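Local atomic coordinates of protein-tyrosine-phosphatase (Vibrio vulnificus, PDB entry 7DHF), a protein that probably hydrolyses phosphotyrosine in proteins to tyrosine and phosphate, as a member of the low-molecular-weight protein tyrosine phosphatase family. Residues T108-Q113 against Q117-D122; V11-I16 against K91-A96; L26-P31 against N63-E68. The protein carries 1 engineered substitution. One frame throughout, in Å; residues are numbered along the deposited sequence. Where two conformers were deposited one is given.

Contacts 1 and 2 are neighbours, with centres 10 Å apart, and both reach the four-stranded parallel sheet: contact 2 at strand 7-12 and contact 1 at strand 108-110, an outermost strand. They touch: Asp119 OD1 lies 2.9 Å from Lys91 N, a probable hydrogen bond, and Met94 packs on strand 108-110. Contact 3 stands about 21 Å from contact 2, centre to centre, across the middle of the chain, and joins helix 18-29 to the loop after helix 54-61. Along the chain, contact 3 is nested within the loop that contact 2 closes, and contact 1 follows. Contact 2 holds the predicted nucleophile's position and contact 1 the predicted proton donor; contact 3 lies away from both.

Contact 1 of 3, residues T108-Q113 against Q117-D122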
ATOM      1  N   THR A 108      -3.817  -5.942 -11.205  1.00 11.74           N
ATOM      2  CA  THR A 108      -4.151  -5.703  -9.806  1.00 11.66           C
ATOM      3  C   THR A 108      -4.178  -7.032  -9.061  1.00 11.37           C
ATOM      4  O   THR A 108      -4.922  -7.946  -9.433  1.00 11.93           O
ATOM      5  CB  THR A 108      -5.490  -4.973  -9.681  1.00 12.61           C
ATOM      6  OG1 THR A 108      -5.391  -3.687 -10.306  1.00 14.16           O
ATOM      7  CG2 THR A 108      -5.877  -4.784  -8.215  1.00 13.73           C
ATOM      8  N   MET A 109      -3.366  -7.128  -8.010  1.00 10.98           N
ATOM      9  CA  MET A 109      -3.229  -8.334  -7.209  1.00 10.90           C
ATOM     10  C   MET A 109      -3.276  -7.946  -5.733  1.00 10.22           C
ATOM     11  O   MET A 109      -3.318  -6.764  -5.383  1.00 10.57           O
ATOM     12  CB  MET A 109      -1.929  -9.062  -7.575  1.00 11.85           C
ATOM     13  CG  MET A 109      -1.812  -9.348  -9.070  1.00 12.79           C
ATOM     14  SD  MET A 109      -0.271 -10.144  -9.549  1.00 13.06           S
ATOM     15  CE  MET A 109      -0.404 -10.107 -11.335  1.00 15.71           C
ATOM     16  N   LEU A 110      -3.265  -8.947  -4.857  1.00 10.43           N
ATOM     17  CA  LEU A 110      -3.459  -8.734  -3.428  1.00 10.16           C
ATOM     18  C   LEU A 110      -2.113  -8.622  -2.723  1.00  9.36           C
ATOM     19  O   LEU A 110      -1.242  -9.480  -2.895  1.00  9.97           O
ATOM     20  CB  LEU A 110      -4.258  -9.891  -2.827  1.00 10.98           C
ATOM     21  CG  LEU A 110      -4.686  -9.723  -1.367  1.00 11.28           C
ATOM     22  CD1 LEU A 110      -5.740  -8.636  -1.227  1.00 12.49           C
ATOM     23  CD2 LEU A 110      -5.207 -11.038  -0.816  1.00 12.17           C
ATOM     24  N   PHE A 111      -1.955  -7.578  -1.907  1.00  9.25           N
ATOM     25  CA  PHE A 111      -0.706  -7.418  -1.171  1.00  9.56           C
ATOM     26  C   PHE A 111      -0.399  -8.664  -0.347  1.00  9.27           C
ATOM     27  O   PHE A 111       0.736  -9.151  -0.346  1.00  9.71           O
ATOM     28  CB  PHE A 111      -0.761  -6.176  -0.278  1.00  9.69           C
ATOM     29  CG  PHE A 111       0.592  -5.677   0.136  1.00  9.60           C
ATOM     30  CD1 PHE A 111       1.226  -4.676  -0.586  1.00 10.23           C
ATOM     31  CD2 PHE A 111       1.241  -6.215   1.234  1.00  9.83           C
ATOM     32  CE1 PHE A 111       2.475  -4.221  -0.217  1.00 10.67           C
ATOM     33  CE2 PHE A 111       2.493  -5.763   1.607  1.00  9.82           C
ATOM     34  CZ  PHE A 111       3.109  -4.763   0.880  1.00 10.47           C
ATOM     35  N   GLY A 112      -1.403  -9.209   0.336  1.00  9.90           N
ATOM     36  CA  GLY A 112      -1.205 -10.391   1.154  1.00 10.04           C
ATOM     37  C   GLY A 112      -1.440 -11.706   0.434  1.00  9.40           C
ATOM     38  O   GLY A 112      -1.822 -12.697   1.062  1.00 10.18           O
ATOM     39  N   GLN A 113      -1.190 -11.748  -0.878  1.00  9.52           N
ATOM     40  CA  GLN A 113      -1.442 -12.978  -1.625  1.00 10.14           C
ATOM     41  C   GLN A 113      -0.696 -14.165  -1.028  1.00 10.04           C
ATOM     42  O   GLN A 113      -1.237 -15.274  -0.957  1.00 10.48           O
ATOM     43  CB  GLN A 113      -1.060 -12.814  -3.096  1.00 11.11           C
ATOM     44  CG  GLN A 113      -1.096 -14.145  -3.838  1.00 12.03           C
ATOM     45  CD  GLN A 113      -1.061 -14.022  -5.345  1.00 14.40           C
ATOM     46  OE1 GLN A 113      -0.990 -12.928  -5.901  1.00 14.21           O
ATOM     47  NE2 GLN A 113      -1.107 -15.162  -6.018  1.00 16.54           N
ATOM     48  N   GLN A 117      -3.579 -15.351   1.075  1.00 10.70           N
ATOM     49  CA  GLN A 117      -4.502 -14.432   0.412  1.00 10.40           C
ATOM     50  C   GLN A 117      -5.364 -13.701   1.440  1.00 10.50           C
ATOM     51  O   GLN A 117      -6.593 -13.646   1.347  1.00 11.52           O
ATOM     52  CB  GLN A 117      -5.333 -15.156  -0.647  1.00 11.71           C
ATOM     53  CG  GLN A 117      -4.453 -15.841  -1.684  1.00 13.04           C
ATOM     54  CD  GLN A 117      -5.215 -16.327  -2.896  1.00 14.00           C
ATOM     55  OE1 GLN A 117      -5.283 -15.641  -3.912  1.00 16.05           O
ATOM     56  NE2 GLN A 117      -5.773 -17.526  -2.803  1.00 13.15           N
ATOM     57  N   LYS A 118      -4.690 -13.125   2.428  1.00 11.16           N
ATOM     58  CA  LYS A 118      -5.329 -12.487   3.571  1.00 12.20           C
ATOM     59  C   LYS A 118      -5.427 -10.984   3.361  1.00 10.79           C
ATOM     60  O   LYS A 118      -4.491 -10.351   2.862  1.00 12.10           O
ATOM     61  CB  LYS A 118      -4.514 -12.743   4.840  1.00 16.79           C
ATOM     62  CG  LYS A 118      -4.923 -13.971   5.640  1.00 23.09           C
ATOM     63  CD  LYS A 118      -3.876 -14.339   6.700  1.00 27.44           C
ATOM     64  CE  LYS A 118      -3.520 -13.188   7.638  1.00 29.57           C
ATOM     65  NZ  LYS A 118      -4.617 -12.842   8.578  1.00 30.07           N
ATOM     66  N   ASP A 119      -6.563 -10.414   3.757  1.00 11.51           N
ATOM     67  CA  ASP A 119      -6.692  -8.967   3.834  1.00 11.54           C
ATOM     68  C   ASP A 119      -5.867  -8.432   4.998  1.00 11.40           C
ATOM     69  O   ASP A 119      -5.648  -9.117   6.001  1.00 12.89           O
ATOM     70  CB  ASP A 119      -8.151  -8.572   4.066  1.00 12.46           C
ATOM     71  CG  ASP A 119      -9.028  -8.810   2.856  1.00 14.00           C
ATOM     72  OD1 ASP A 119      -8.497  -9.143   1.778  1.00 13.37           O
ATOM     73  OD2 ASP A 119     -10.259  -8.639   2.986  1.00 16.66           O
ATOM     74  N   ILE A 120      -5.411  -7.194   4.859  1.00 10.66           N
ATOM     75  CA  ILE A 120      -4.677  -6.504   5.916  1.00 10.73           C
ATOM     76  C   ILE A 120      -5.562  -5.367   6.420  1.00 11.42           C
ATOM     77  O   ILE A 120      -5.823  -4.409   5.675  1.00 11.24           O
ATOM     78  CB  ILE A 120      -3.317  -6.002   5.415  1.00 10.85           C
ATOM     79  CG1 ILE A 120      -2.452  -7.203   5.011  1.00 11.28           C
ATOM     80  CG2 ILE A 120      -2.626  -5.160   6.490  1.00 11.77           C
ATOM     81  CD1 ILE A 120      -1.140  -6.848   4.358  1.00 12.16           C
ATOM     82  N   PRO A 121      -6.060  -5.427   7.655  1.00 12.71           N
ATOM     83  CA  PRO A 121      -7.054  -4.447   8.106  1.00 13.56           C
ATOM     84  C   PRO A 121      -6.458  -3.082   8.419  1.00 12.76           C
ATOM     85  O   PRO A 121      -5.295  -2.948   8.810  1.00 12.90           O
ATOM     86  CB  PRO A 121      -7.628  -5.090   9.373  1.00 15.88           C
ATOM     87  CG  PRO A 121      -6.528  -5.943   9.886  1.00 16.85           C
ATOM     88  CD  PRO A 121      -5.791  -6.450   8.681  1.00 15.00           C
ATOM     89  N   ASP A 122      -7.295  -2.066   8.257  1.00 12.29           N
ATOM     90  CA  ASP A 122      -6.889  -0.679   8.455  1.00 13.00           C
ATOM     91  C   ASP A 122      -6.704  -0.389   9.942  1.00 12.97           C
ATOM     92  O   ASP A 122      -7.652  -0.576  10.717  1.00 13.88           O
ATOM     93  CB  ASP A 122      -7.983   0.215   7.881  1.00 14.98           C
ATOM     94  CG  ASP A 122      -7.619   1.686   7.902  1.00 17.24           C
ATOM     95  OD1 ASP A 122      -6.488   2.027   8.302  1.00 16.97           O
ATOM     96  OD2 ASP A 122      -8.471   2.503   7.492  1.00 20.43           O
TER
HETATM   97  O   HOH W   1      -3.638  -8.059   1.564  1.00 11.92           O
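With chi1 at -173°, Leu110 extends CG away from its backbone N, which sets CD2 against the backbone of Gln117, 3.5 Å from Gln117 C, while CD1 reaches Asp119 OD1 at 4.1 Å. Phe111 and Ile120 add a second apolar touch: chi1 of -63° swings CG1 of Ile120 beside its backbone N, and from there CD1 comes to 4.0 Å from Phe111 CD2, approaching the ring obliquely. The two segments are also tied by their backbones. Gln117 N donates to Gln113 O at 3.1 Å and Lys118 N to Gly112 O at 3.2 Å. A water bridges Gly112 and Lys118 a second time, accepting from Gly112 N and donating to Lys118 O, 2.8 Å from each. Asp119 spends its OD1 on Lys91 N, and Ile120 O accepts from Arg18 NH1, an arginine predicted to act in catalysis. A type I turn, Leu110 to Gln113, ends edge strand 108-110, and the returning loop 117-122 packs against it on its way into the Asp-Pro-Tyr motif of low-molecular-weight phosphatases, where Asp122 is the predicted proton donor.

Contact 2 of 3, residues V11-I16 against K91-A96. Engineered in segment 11-16: Ala12 (natural residue Cys). With PO4 (phosphate ion), chain E.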
ATOM      1  N   VAL A  11      -1.930   0.041  -2.990  1.00 10.02           N
ATOM      2  CA  VAL A  11      -3.205   0.745  -2.940  1.00  9.47           C
ATOM      3  C   VAL A  11      -4.013   0.300  -1.731  1.00  9.56           C
ATOM      4  O   VAL A  11      -4.115  -0.895  -1.433  1.00 10.55           O
ATOM      5  CB  VAL A  11      -4.006   0.544  -4.242  1.00 11.27           C
ATOM      6  CG1 VAL A  11      -5.418   1.111  -4.112  1.00 12.56           C
ATOM      7  CG2 VAL A  11      -3.279   1.196  -5.406  1.00 11.52           C
ATOM      8  N   ALA A  12      -4.590   1.279  -1.041  1.00  9.66           N
ATOM      9  CA  ALA A  12      -5.619   1.022  -0.046  1.00  9.72           C
ATOM     10  C   ALA A  12      -6.659   2.133  -0.138  1.00  9.73           C
ATOM     11  O   ALA A  12      -7.072   2.491  -1.245  1.00 10.64           O
ATOM     12  CB  ALA A  12      -5.008   0.886   1.348  1.00 10.69           C
ATOM     13  N   VAL A  13      -7.087   2.696   0.991  1.00 10.49           N
ATOM     14  CA  VAL A  13      -8.227   3.614   1.031  1.00 10.52           C
ATOM     15  C   VAL A  13      -7.790   5.059   1.295  1.00  9.75           C
ATOM     16  O   VAL A  13      -8.070   5.954   0.500  1.00 10.69           O
ATOM     17  CB  VAL A  13      -9.297   3.142   2.038  1.00 12.51           C
ATOM     18  CG1 VAL A  13     -10.446   4.139   2.124  1.00 13.43           C
ATOM     19  CG2 VAL A  13      -9.812   1.766   1.647  1.00 15.36           C
ATOM     20  N   GLY A  14      -7.124   5.301   2.421  1.00  9.98           N
ATOM     21  CA  GLY A  14      -6.761   6.657   2.791  1.00 10.09           C
ATOM     22  C   GLY A  14      -5.371   7.069   2.349  1.00  9.34           C
ATOM     23  O   GLY A  14      -5.067   8.263   2.265  1.00 10.09           O
ATOM     24  N   ASN A  15      -4.520   6.084   2.066  1.00  9.30           N
ATOM     25  CA  ASN A  15      -3.119   6.323   1.720  1.00  8.67           C
ATOM     26  C   ASN A  15      -2.382   7.062   2.838  1.00  8.88           C
ATOM     27  O   ASN A  15      -1.517   7.904   2.588  1.00  9.90           O
ATOM     28  CB  ASN A  15      -2.981   7.030   0.365  1.00  9.18           C
ATOM     29  CG  ASN A  15      -1.573   6.940  -0.224  1.00  9.15           C
ATOM     30  OD1 ASN A  15      -1.095   7.884  -0.856  1.00  9.75           O
ATOM     31  ND2 ASN A  15      -0.911   5.803  -0.038  1.00  9.76           N
ATOM     32  N   ILE A  16      -2.709   6.720   4.085  1.00  9.40           N
ATOM     33  CA  ILE A  16      -1.995   7.256   5.243  1.00 10.20           C
ATOM     34  C   ILE A  16      -1.473   6.185   6.189  1.00 10.06           C
ATOM     35  O   ILE A  16      -0.576   6.482   7.001  1.00 10.38           O
ATOM     36  CB  ILE A  16      -2.844   8.291   6.020  1.00 10.77           C
ATOM     37  CG1 ILE A  16      -4.185   7.685   6.449  1.00 11.34           C
ATOM     38  CG2 ILE A  16      -3.040   9.552   5.187  1.00 10.92           C
ATOM     39  CD1 ILE A  16      -4.930   8.505   7.490  1.00 13.29           C
ATOM     40  N   LYS A  91      -9.070  -7.551  -0.564  1.00 11.78           N
ATOM     41  CA  LYS A  91      -9.651  -8.074  -1.798  1.00 13.56           C
ATOM     42  C   LYS A  91     -10.758  -7.162  -2.314  1.00 14.16           C
ATOM     43  O   LYS A  91     -10.862  -6.924  -3.523  1.00 14.62           O
ATOM     44  CB  LYS A  91     -10.178  -9.493  -1.576  1.00 17.95           C
ATOM     45  CG  LYS A  91     -11.094 -10.013  -2.685  1.00 23.99           C
ATOM     46  CD  LYS A  91     -10.439  -9.978  -4.064  1.00 29.44           C
ATOM     47  CE  LYS A  91      -9.275 -10.950  -4.163  1.00 32.67           C
ATOM     48  NZ  LYS A  91      -9.222 -11.611  -5.497  1.00 34.79           N
ATOM     49  N   GLY A  92     -11.592  -6.640  -1.413  1.00 14.01           N
ATOM     50  CA  GLY A  92     -12.668  -5.753  -1.819  1.00 14.80           C
ATOM     51  C   GLY A  92     -12.198  -4.499  -2.527  1.00 14.73           C
ATOM     52  O   GLY A  92     -12.977  -3.883  -3.263  1.00 15.95           O
ATOM     53  N   HIS A  93     -10.940  -4.102  -2.324  1.00 13.61           N
ATOM     54  CA  HIS A  93     -10.417  -2.917  -2.993  1.00 13.93           C
ATOM     55  C   HIS A  93     -10.327  -3.093  -4.502  1.00 15.45           C
ATOM     56  O   HIS A  93     -10.332  -2.094  -5.229  1.00 16.79           O
ATOM     57  CB  HIS A  93      -9.031  -2.578  -2.446  1.00 12.84           C
ATOM     58  CG  HIS A  93      -9.031  -2.178  -1.005  1.00 11.69           C
ATOM     59  ND1 HIS A  93      -7.892  -2.191  -0.230  1.00 11.96           N
ATOM     60  CD2 HIS A  93     -10.031  -1.749  -0.198  1.00 13.03           C
ATOM     61  CE1 HIS A  93      -8.189  -1.789   0.993  1.00 12.35           C
ATOM     62  NE2 HIS A  93      -9.480  -1.515   1.039  1.00 12.97           N
ATOM     63  N   MET A  94     -10.241  -4.331  -4.992  1.00 15.68           N
ATOM     64  CA  MET A  94     -10.099  -4.547  -6.428  1.00 16.12           C
ATOM     65  C   MET A  94     -11.311  -4.024  -7.188  1.00 17.43           C
ATOM     66  O   MET A  94     -11.169  -3.351  -8.215  1.00 18.64           O
ATOM     67  CB  MET A  94      -9.878  -6.029  -6.718  1.00 17.21           C
ATOM     68  CG  MET A  94      -8.599  -6.573  -6.123  1.00 18.65           C
ATOM     69  SD  MET A  94      -8.156  -8.161  -6.838  1.00 19.86           S
ATOM     70  CE  MET A  94      -6.780  -8.624  -5.790  1.00 20.07           C
ATOM     71  N   GLU A  95     -12.516  -4.328  -6.704  1.00 18.21           N
ATOM     72  CA  GLU A  95     -13.713  -3.860  -7.395  1.00 19.48           C
ATOM     73  C   GLU A  95     -13.832  -2.342  -7.324  1.00 18.66           C
ATOM     74  O   GLU A  95     -14.229  -1.699  -8.304  1.00 17.94           O
ATOM     75  CB  GLU A  95     -14.960  -4.545  -6.830  1.00 23.23           C
ATOM     76  CG  GLU A  95     -15.123  -5.987  -7.294  1.00 27.01           C
ATOM     77  CD  GLU A  95     -16.448  -6.599  -6.874  1.00 30.09           C
ATOM     78  OE1 GLU A  95     -17.261  -5.891  -6.245  1.00 31.23           O
ATOM     79  OE2 GLU A  95     -16.675  -7.790  -7.177  1.00 31.94           O
ATOM     80  N   ALA A  96     -13.485  -1.748  -6.181  1.00 19.48           N
ATOM     81  CA  ALA A  96     -13.485  -0.294  -6.085  1.00 20.16           C
ATOM     82  C   ALA A  96     -12.451   0.311  -7.026  1.00 19.83           C
ATOM     83  O   ALA A  96     -12.691   1.358  -7.638  1.00 20.63           O
ATOM     84  CB  ALA A  96     -13.212   0.133  -4.643  1.00 21.73           C
TER
HETATM   85  P   PO4 E 201      -4.654   3.147   4.208  1.00  9.78           P
HETATM   86  O1  PO4 E 201      -4.645   4.499   4.892  1.00 10.09           O
HETATM   87  O2  PO4 E 201      -4.349   2.095   5.247  1.00 10.22           O
HETATM   88  O3  PO4 E 201      -3.574   3.168   3.153  1.00 11.78           O
HETATM   89  O4  PO4 E 201      -6.019   2.911   3.602  1.00 10.73           O
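His93 is the residue of helix 92-100 that reaches the phosphate-binding loop at Ala12 and Val13. The side chain leaves the helix toward the loop from CB, and with CG beside the backbone N (chi1 -65°) the imidazole is carried forward to the end of strand 7-12. Past CG, ND1 lies 3.9 Å from Ala12 CA, and CD2 sits 4.0 Å from Val13 CG2. CE1, between the two nitrogens, touches both residues, at 3.9 Å from Ala12 CA and close to the same Val13 methyl. NE2 makes the tightest approach, 3.4 Å to Val13 CG2, and the two side chains cross at about a right angle. Ala12 C lies over one face of the ring, displaced toward its rim. Val88 and Ile40 also touch the histidine.

Beyond Ala12 the loop wraps a phosphate ion. Phosphate O4 accepts from Val13 N at 2.8 Å and from Gly14 N at 2.9 Å. O1 takes the N-H of Ile16 N at 3.1 Å, and Asn15 N gives a weak bond to O3. Cys17 N, Arg18 N and Ser19 OG also hydrogen-bond to the ion. Residue 12 is an engineered alanine in place of the natural cysteine, the predicted nucleophile, and Ala12 CB is 3.2 Å from both O3 and O4 of the phosphate.

This is the P-loop of the family, in the natural sequence a cysteine and an arginine with five residues between them. The chemistry differs on its two flanks: van der Waals contact with the histidine ring, and a cradle of N-H donors that would probably receive the phosphate of a substrate in the same way.

Contact 3 of 3, residues L26-P31 against N63-E68; sequences LQKLLP and NCVDVE
Lys28 reaches across to Cys64, the C-prime residue of a Schellman motif that ends helix 54-61. NZ donates to Cys64 O at 2.9 Å, approaching from well above the plane of that carbonyl. The lysine gets there by full extension: CG is anti to the backbone N (chi1 -176°) and every later torsion also stays near 180°. On the way, its CD lies 4.0 Å from Val65 CG2, with the two side chains passing at a slant. Near the tip, NZ is also 3.8 Å from Cys64 CB.

The next shell fixes the acceptor. Cys64 has a positive phi of 63°, and the motif closes with Val65 N bonded to Ala60 O and Cys64 N to Lys61 O, so the Cys64-Val65 peptide and its acceptor oxygen are fixed by the helix end. Val65 is buried against Arg24 and Val25 of helix 18-29 and Tyr135 of helix 128-146. An interchain disulfide through Cys64 has been seen in a structure of this protein. Farther along the loop, Arg24 NH1 binds both Asp66 O and Glu68 O. The same residues form an Asx turn, in which Glu68 N meets Asp66 OD1 at 2.7 Å, almost in line with the CG-OD1 bond.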
ATOM      1  N   LEU A  26       8.206  -2.434   0.877  1.00 10.16           N
ATOM      2  CA  LEU A  26       8.533  -3.069  -0.393  0.52 10.28           C
ATOM      3  C   LEU A  26       9.689  -2.355  -1.084  1.00 11.01           C
ATOM      4  O   LEU A  26      10.551  -3.001  -1.691  1.00 12.03           O
ATOM      5  CB  LEU A  26       7.293  -3.096  -1.284  0.52 10.86           C
ATOM      6  CG  LEU A  26       7.299  -4.075  -2.457  0.52 10.59           C
ATOM      7  CD1 LEU A  26       7.421  -5.518  -1.980  0.52 11.78           C
ATOM      8  CD2 LEU A  26       6.039  -3.902  -3.291  0.52 10.21           C
ATOM      9  N   GLN A  27       9.726  -1.023  -1.006  1.00 10.69           N
ATOM     10  CA  GLN A  27      10.802  -0.281  -1.652  1.00 10.72           C
ATOM     11  C   GLN A  27      12.154  -0.669  -1.067  1.00 11.08           C
ATOM     12  O   GLN A  27      13.145  -0.784  -1.798  1.00 12.08           O
ATOM     13  CB  GLN A  27      10.562   1.221  -1.507  1.00 11.09           C
ATOM     14  CG  GLN A  27      11.566   2.089  -2.253  1.00 11.69           C
ATOM     15  CD  GLN A  27      11.485   1.902  -3.756  1.00 11.96           C
ATOM     16  OE1 GLN A  27      10.744   2.609  -4.439  1.00 12.12           O
ATOM     17  NE2 GLN A  27      12.250   0.948  -4.278  1.00 12.86           N
ATOM     18  N   LYS A  28      12.213  -0.871   0.250  1.00 11.08           N
ATOM     19  CA  LYS A  28      13.465  -1.276   0.882  1.00 11.08           C
ATOM     20  C   LYS A  28      13.888  -2.666   0.423  1.00 11.61           C
ATOM     21  O   LYS A  28      15.081  -2.928   0.232  1.00 12.78           O
ATOM     22  CB  LYS A  28      13.311  -1.230   2.402  1.00 11.81           C
ATOM     23  CG  LYS A  28      14.581  -1.548   3.164  1.00 13.40           C
ATOM     24  CD  LYS A  28      14.345  -1.453   4.661  1.00 15.02           C
ATOM     25  CE  LYS A  28      15.539  -1.945   5.455  1.00 17.03           C
ATOM     26  NZ  LYS A  28      15.218  -2.058   6.905  1.00 18.21           N
ATOM     27  N   LEU A  29      12.925  -3.569   0.228  1.00 11.78           N
ATOM     28  CA  LEU A  29      13.232  -4.916  -0.229  1.00 12.46           C
ATOM     29  C   LEU A  29      13.520  -4.979  -1.720  1.00 13.31           C
ATOM     30  O   LEU A  29      14.182  -5.921  -2.170  1.00 14.67           O
ATOM     31  CB  LEU A  29      12.046  -5.842   0.051  1.00 13.66           C
ATOM     32  CG  LEU A  29      11.723  -6.162   1.508  1.00 15.03           C
ATOM     33  CD1 LEU A  29      10.326  -6.746   1.624  1.00 15.67           C
ATOM     34  CD2 LEU A  29      12.750  -7.144   2.050  1.00 18.54           C
ATOM     35  N   LEU A  30      13.049  -4.003  -2.491  1.00 13.16           N
ATOM     36  CA  LEU A  30      13.168  -4.017  -3.947  1.00 12.83           C
ATOM     37  C   LEU A  30      13.775  -2.705  -4.418  1.00 13.36           C
ATOM     38  O   LEU A  30      13.107  -1.889  -5.065  1.00 12.81           O
ATOM     39  CB  LEU A  30      11.800  -4.255  -4.586  1.00 13.63           C
ATOM     40  CG  LEU A  30      11.208  -5.651  -4.372  1.00 15.38           C
ATOM     41  CD1 LEU A  30       9.775  -5.707  -4.866  1.00 16.32           C
ATOM     42  CD2 LEU A  30      12.044  -6.709  -5.077  1.00 15.91           C
ATOM     43  N   PRO A  31      15.059  -2.477  -4.128  1.00 14.43           N
ATOM     44  CA  PRO A  31      15.702  -1.238  -4.588  1.00 15.38           C
ATOM     45  C   PRO A  31      15.814  -1.136  -6.099  1.00 14.75           C
ATOM     46  O   PRO A  31      16.080  -0.041  -6.610  1.00 15.00           O
ATOM     47  CB  PRO A  31      17.081  -1.283  -3.915  1.00 17.09           C
ATOM     48  CG  PRO A  31      17.325  -2.736  -3.649  1.00 17.26           C
ATOM     49  CD  PRO A  31      15.979  -3.327  -3.355  1.00 16.09           C
ATOM     50  N   ASN A  63      11.431  -0.571  12.918  1.00 12.32           N
ATOM     51  CA  ASN A  63      11.929  -1.654  12.080  1.00 12.40           C
ATOM     52  C   ASN A  63      12.850  -1.144  10.976  1.00 12.29           C
ATOM     53  O   ASN A  63      13.107  -1.860  10.004  1.00 13.25           O
ATOM     54  CB  ASN A  63      10.759  -2.441  11.491  1.00 13.56           C
ATOM     55  CG  ASN A  63       9.961  -3.169  12.552  1.00 15.43           C
ATOM     56  OD1 ASN A  63      10.287  -4.296  12.922  1.00 16.53           O
ATOM     57  ND2 ASN A  63       8.906  -2.532  13.046  1.00 15.33           N
ATOM     58  N   CYS A  64      13.346   0.087  11.109  1.00 11.32           N
ATOM     59  CA  CYS A  64      14.304   0.656  10.160  1.00 11.55           C
ATOM     60  C   CYS A  64      13.710   0.801   8.760  1.00 11.66           C
ATOM     61  O   CYS A  64      14.390   0.599   7.752  1.00 13.81           O
ATOM     62  CB  CYS A  64      15.633  -0.104  10.143  1.00 12.74           C
ATOM     63  SG  CYS A  64      16.611   0.083  11.656  1.00 14.37           S
ATOM     64  N   VAL A  65      12.430   1.158   8.698  1.00 11.00           N
ATOM     65  CA  VAL A  65      11.756   1.495   7.450  1.00 11.10           C
ATOM     66  C   VAL A  65      11.289   2.939   7.555  1.00 11.32           C
ATOM     67  O   VAL A  65      10.594   3.305   8.512  1.00 11.77           O
ATOM     68  CB  VAL A  65      10.582   0.544   7.154  1.00 11.32           C
ATOM     69  CG1 VAL A  65       9.778   1.036   5.956  1.00 11.30           C
ATOM     70  CG2 VAL A  65      11.093  -0.867   6.898  1.00 11.95           C
ATOM     71  N   ASP A  66      11.667   3.749   6.571  1.00 11.53           N
ATOM     72  CA  ASP A  66      11.409   5.184   6.579  1.00 12.50           C
ATOM     73  C   ASP A  66      10.093   5.465   5.863  1.00 11.14           C
ATOM     74  O   ASP A  66       9.977   5.244   4.654  1.00 11.88           O
ATOM     75  CB  ASP A  66      12.569   5.907   5.900  1.00 15.53           C
ATOM     76  CG  ASP A  66      12.418   7.418   5.917  1.00 19.08           C
ATOM     77  OD1 ASP A  66      11.326   7.913   6.258  1.00 21.70           O
ATOM     78  OD2 ASP A  66      13.405   8.114   5.596  1.00 22.94           O
ATOM     79  N   VAL A  67       9.106   5.959   6.611  1.00 10.84           N
ATOM     80  CA  VAL A  67       7.832   6.400   6.059  1.00 10.50           C
ATOM     81  C   VAL A  67       7.639   7.905   6.249  1.00 10.93           C
ATOM     82  O   VAL A  67       6.517   8.399   6.271  1.00 11.73           O
ATOM     83  CB  VAL A  67       6.653   5.579   6.620  1.00 10.55           C
ATOM     84  CG1 VAL A  67       5.413   5.731   5.740  1.00 11.78           C
ATOM     85  CG2 VAL A  67       7.030   4.108   6.740  1.00 11.60           C
ATOM     86  N   GLU A  68       8.737   8.639   6.391  1.00 11.75           N
ATOM     87  CA  GLU A  68       8.673  10.088   6.425  1.00 12.86           C
ATOM     88  C   GLU A  68       8.516  10.631   5.009  1.00 12.03           C
ATOM     89  O   GLU A  68       8.757   9.937   4.016  1.00 12.36           O
ATOM     90  CB  GLU A  68       9.948  10.654   7.048  1.00 16.30           C
ATOM     91  CG  GLU A  68      10.110  10.345   8.530  1.00 20.90           C
ATOM     92  CD  GLU A  68       9.249  11.228   9.412  1.00 25.93           C
ATOM     93  OE1 GLU A  68       8.601  12.153   8.880  1.00 29.46           O
ATOM     94  OE2 GLU A  68       9.224  10.999  10.639  1.00 29.68           O
TER